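Local coordinates for protein-tyrosine-phosphatase PTP1 (Arabidopsis thaliana, PDB 6KRW) that removes phosphate from phosphotyrosine in target proteins, including MAP kinases such as MPK6, and so modulates plant defence responses, at residues Thr97-Phe106 with Cys248-Ala259. Numbering follows the deposited sequence.
Sequences TSESESISQF and CAIHNTIQRILA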
loop_
_atom_site.group_PDB
_atom_site.type_symbol
_atom_site.label_atom_id
_atom_site.label_comp_id
_atom_site.label_asym_id
_atom_site.label_seq_id
_atom_site.Cartn_x
_atom_site.Cartn_y
_atom_site.Cartn_z
ATOM N N THR A 97 -2.416 12.113 1.421
ATOM C CA THR A 97 -2.546 13.196 0.430
ATOM C C THR A 97 -3.537 14.246 0.936
ATOM O O THR A 97 -3.492 15.364 0.473
ATOM C CB THR A 97 -3.001 12.642 -0.916
ATOM O OG1 THR A 97 -4.306 12.069 -0.730
ATOM C CG2 THR A 97 -2.043 11.610 -1.455
ATOM N N SER A 98 -4.441 13.879 1.817
ATOM C CA SER A 98 -5.654 14.682 2.101
ATOM C C SER A 98 -6.061 14.505 3.557
ATOM O O SER A 98 -5.698 13.500 4.159
ATOM C CB SER A 98 -6.832 14.327 1.224
ATOM O OG SER A 98 -6.485 13.891 -0.085
ATOM N N GLU A 99 -6.797 15.467 4.108
ATOM C CA GLU A 99 -7.406 15.277 5.441
ATOM C C GLU A 99 -8.903 15.265 5.215
ATOM O O GLU A 99 -9.527 16.294 5.370
ATOM C CB GLU A 99 -7.038 16.364 6.444
ATOM C CG GLU A 99 -7.658 16.099 7.802
ATOM C CD GLU A 99 -7.116 14.838 8.450
ATOM O OE1 GLU A 99 -7.903 13.939 8.791
ATOM O OE2 GLU A 99 -5.907 14.788 8.645
ATOM N N SER A 100 -9.419 14.110 4.848
ATOM C CA SER A 100 -10.839 13.911 4.487
ATOM C C SER A 100 -11.286 12.566 5.048
ATOM O O SER A 100 -10.539 11.578 4.915
ATOM C CB SER A 100 -11.032 13.976 2.999
ATOM O OG SER A 100 -12.329 13.525 2.658
ATOM N N GLU A 101 -12.477 12.531 5.625
ATOM C CA GLU A 101 -13.089 11.272 6.106
ATOM C C GLU A 101 -13.369 10.343 4.918
ATOM O O GLU A 101 -13.731 9.184 5.166
ATOM C CB GLU A 101 -14.365 11.600 6.883
ATOM C CG GLU A 101 -14.124 12.561 8.029
ATOM C CD GLU A 101 -15.366 12.965 8.802
ATOM O OE1 GLU A 101 -15.500 12.530 9.959
ATOM O OE2 GLU A 101 -16.187 13.733 8.258
ATOM N N SER A 102 -13.208 10.817 3.679
ATOM C CA SER A 102 -13.543 9.994 2.485
ATOM C C SER A 102 -12.282 9.483 1.787
ATOM O O SER A 102 -12.436 8.767 0.799
ATOM C CB SER A 102 -14.406 10.768 1.522
ATOM O OG SER A 102 -15.574 11.241 2.169
ATOM N N ILE A 103 -11.087 9.884 2.242
ATOM C CA ILE A 103 -9.813 9.524 1.561
ATOM C C ILE A 103 -8.934 8.747 2.539
ATOM O O ILE A 103 -8.585 9.292 3.595
ATOM C CB ILE A 103 -9.144 10.778 0.978
ATOM C CG1 ILE A 103 -10.120 11.506 0.048
ATOM C CG2 ILE A 103 -7.858 10.376 0.278
ATOM C CD1 ILE A 103 -9.678 12.851 -0.379
ATOM N N SER A 104 -8.635 7.483 2.207
ATOM C CA SER A 104 -7.780 6.606 3.030
ATOM C C SER A 104 -6.359 7.171 3.114
ATOM O O SER A 104 -5.846 7.731 2.116
ATOM C CB SER A 104 -7.696 5.215 2.479
ATOM O OG SER A 104 -9.005 4.665 2.247
ATOM N N GLN A 105 -5.738 6.913 4.250
ATOM C CA GLN A 105 -4.285 7.047 4.384
ATOM C C GLN A 105 -3.698 5.640 4.396
ATOM O O GLN A 105 -4.425 4.659 4.777
ATOM C CB GLN A 105 -3.931 7.871 5.617
ATOM C CG GLN A 105 -4.219 7.220 6.937
ATOM C CD GLN A 105 -4.023 8.150 8.111
ATOM O OE1 GLN A 105 -3.232 9.119 8.047
ATOM N NE2 GLN A 105 -4.711 7.838 9.206
ATOM N N PHE A 106 -2.467 5.532 3.972
ATOM C CA PHE A 106 -1.761 4.241 3.899
ATOM C C PHE A 106 -0.516 4.248 4.750
ATOM O O PHE A 106 0.129 5.286 4.957
ATOM C CB PHE A 106 -1.372 3.874 2.473
ATOM C CG PHE A 106 -2.441 4.128 1.456
ATOM C CD1 PHE A 106 -2.532 5.335 0.792
ATOM C CD2 PHE A 106 -3.361 3.136 1.131
ATOM C CE1 PHE A 106 -3.512 5.582 -0.145
ATOM C CE2 PHE A 106 -4.332 3.366 0.170
ATOM C CZ PHE A 106 -4.418 4.584 -0.473
ATOM N N CYS A 248 -1.419 2.018 -4.282
ATOM C CA CYS A 248 -1.810 3.263 -3.552
ATOM C C CYS A 248 -2.269 4.334 -4.561
ATOM O O CYS A 248 -3.226 5.035 -4.288
ATOM C CB CYS A 248 -0.656 3.774 -2.704
ATOM S SG CYS A 248 -0.291 2.731 -1.278
ATOM N N ALA A 249 -1.582 4.471 -5.696
ATOM C CA ALA A 249 -1.938 5.502 -6.689
ATOM C C ALA A 249 -3.344 5.254 -7.224
ATOM O O ALA A 249 -4.130 6.195 -7.419
ATOM C CB ALA A 249 -0.918 5.592 -7.783
ATOM N N ILE A 250 -3.672 3.989 -7.509
ATOM C CA ILE A 250 -5.023 3.686 -8.063
ATOM C C ILE A 250 -6.079 3.991 -7.000
ATOM O O ILE A 250 -7.075 4.696 -7.287
ATOM C CB ILE A 250 -5.064 2.222 -8.537
ATOM C CG1 ILE A 250 -4.056 1.967 -9.662
ATOM C CG2 ILE A 250 -6.499 1.822 -8.912
ATOM C CD1 ILE A 250 -3.708 0.477 -9.873
ATOM N N HIS A 251 -5.882 3.475 -5.801
ATOM C CA HIS A 251 -6.847 3.644 -4.691
ATOM C C HIS A 251 -7.032 5.127 -4.366
ATOM O O HIS A 251 -8.163 5.623 -4.282
ATOM C CB HIS A 251 -6.328 2.825 -3.517
ATOM C CG HIS A 251 -7.169 2.811 -2.299
ATOM N ND1 HIS A 251 -7.485 1.627 -1.672
ATOM C CD2 HIS A 251 -7.733 3.788 -1.559
ATOM C CE1 HIS A 251 -8.184 1.889 -0.581
ATOM N NE2 HIS A 251 -8.374 3.196 -0.503
ATOM N N ASN A 252 -5.919 5.826 -4.244
ATOM C CA ASN A 252 -5.965 7.248 -3.852
ATOM C C ASN A 252 -6.609 8.087 -4.957
ATOM O O ASN A 252 -7.410 9.009 -4.662
ATOM C CB ASN A 252 -4.535 7.691 -3.597
ATOM C CG ASN A 252 -4.421 9.128 -3.112
ATOM O OD1 ASN A 252 -3.870 9.970 -3.840
ATOM N ND2 ASN A 252 -4.933 9.383 -1.923
ATOM N N THR A 253 -6.288 7.804 -6.217
ATOM C CA THR A 253 -6.825 8.610 -7.325
ATOM C C THR A 253 -8.343 8.471 -7.354
ATOM O O THR A 253 -9.061 9.469 -7.514
ATOM C CB THR A 253 -6.181 8.219 -8.655
ATOM O OG1 THR A 253 -4.770 8.513 -8.576
ATOM C CG2 THR A 253 -6.823 8.944 -9.815
ATOM N N ILE A 254 -8.829 7.228 -7.346
ATOM C CA ILE A 254 -10.299 7.012 -7.411
ATOM C C ILE A 254 -10.993 7.699 -6.232
ATOM O O ILE A 254 -11.987 8.402 -6.461
ATOM C CB ILE A 254 -10.600 5.509 -7.505
ATOM C CG1 ILE A 254 -10.077 4.941 -8.825
ATOM C CG2 ILE A 254 -12.080 5.242 -7.274
ATOM C CD1 ILE A 254 -10.805 5.393 -10.049
ATOM N N GLN A 255 -10.475 7.530 -5.014
ATOM C CA GLN A 255 -11.128 8.166 -3.840
ATOM C C GLN A 255 -11.151 9.679 -4.008
ATOM O O GLN A 255 -12.144 10.314 -3.619
ATOM C CB GLN A 255 -10.414 7.779 -2.561
ATOM C CG GLN A 255 -10.724 6.365 -2.139
ATOM C CD GLN A 255 -10.222 6.030 -0.764
ATOM O OE1 GLN A 255 -9.155 6.497 -0.360
ATOM N NE2 GLN A 255 -10.979 5.202 -0.043
ATOM N N ARG A 256 -10.053 10.251 -4.478
ATOM C CA ARG A 256 -9.991 11.729 -4.585
ATOM C C ARG A 256 -10.934 12.233 -5.683
ATOM O O ARG A 256 -11.540 13.283 -5.502
ATOM C CB ARG A 256 -8.537 12.156 -4.790
ATOM C CG ARG A 256 -7.734 12.090 -3.496
ATOM C CD ARG A 256 -6.250 12.164 -3.736
ATOM N NE ARG A 256 -5.860 13.377 -4.451
ATOM C CZ ARG A 256 -4.814 13.456 -5.250
ATOM N NH1 ARG A 256 -3.982 12.434 -5.351
ATOM N NH2 ARG A 256 -4.546 14.605 -5.874
ATOM N N ILE A 257 -11.095 11.498 -6.782
ATOM C CA ILE A 257 -12.095 11.873 -7.815
ATOM C C ILE A 257 -13.482 11.862 -7.170
ATOM O O ILE A 257 -14.234 12.828 -7.349
ATOM C CB ILE A 257 -12.012 10.949 -9.035
ATOM C CG1 ILE A 257 -10.690 11.133 -9.776
ATOM C CG2 ILE A 257 -13.219 11.153 -9.948
ATOM C CD1 ILE A 257 -10.373 9.986 -10.733
ATOM N N LEU A 258 -13.798 10.809 -6.421
ATOM C CA LEU A 258 -15.135 10.661 -5.803
ATOM C C LEU A 258 -15.355 11.734 -4.738
ATOM O O LEU A 258 -16.519 12.054 -4.460
ATOM C CB LEU A 258 -15.250 9.267 -5.187
ATOM C CG LEU A 258 -15.382 8.136 -6.197
ATOM C CD1 LEU A 258 -15.306 6.789 -5.488
ATOM C CD2 LEU A 258 -16.702 8.253 -6.959
ATOM N N ALA A 259 -14.276 12.296 -4.195
ATOM C CA ALA A 259 -14.392 13.328 -3.134
ATOM C C ALA A 259 -14.361 14.732 -3.734
ATOM O O ALA A 259 -14.554 15.688 -2.978
ATOM C CB ALA A 259 -13.322 13.150 -2.100
HETATM O O HOH W 1 -13.914 9.382 -1.742
HETATM O O HOH W 2 -6.462 7.283 -0.588
#
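With chi1 at -177°, N252 swings its amide trans to its own backbone N and on toward T97, whose chi1 of 63° sets OG1 between its own backbone N and carbonyl carbon, facing the amide. N252 ND2 donates to T97 OG1 over 3.0 Å, the hydroxyl lying almost in the amide plane. Asparagine suits this place because its other end is also used: OD1 accepts from R256 NH1, which fixes which way round the amide sits, while R256 NE makes a salt bridge with D261. One turn on, the extended Q255 accepts from S104 N at OE1 (2.8 Å) and donates from NE2 to S104 OG (3.1 Å); an amide suits the place because one group can do both. A water joins S104 O, N252 ND2 and Q255 OE1. Residues 97-105 form the hairpin loop between strands 92-95 and 106-109 of the classical tyrosine phosphatase fold, laid along helix 242-259, which follows the phosphate-binding loop bearing the catalytic C237. At the strand end the flat F106 ring offers one face to C248 SG, 4.0 Å from its centroid, and an edge to the face of H251 in a T-shaped (edge-to-face) pair, planes at 84°. V235 of the neighbouring strand touches both F106 and C248. Near the loop's turn, I103 CD1 rests against both R256 CG and A259 CB, alanine's short methyl meeting the branched isoleucine in an apolar CD1-CB contact of 4.0 Å.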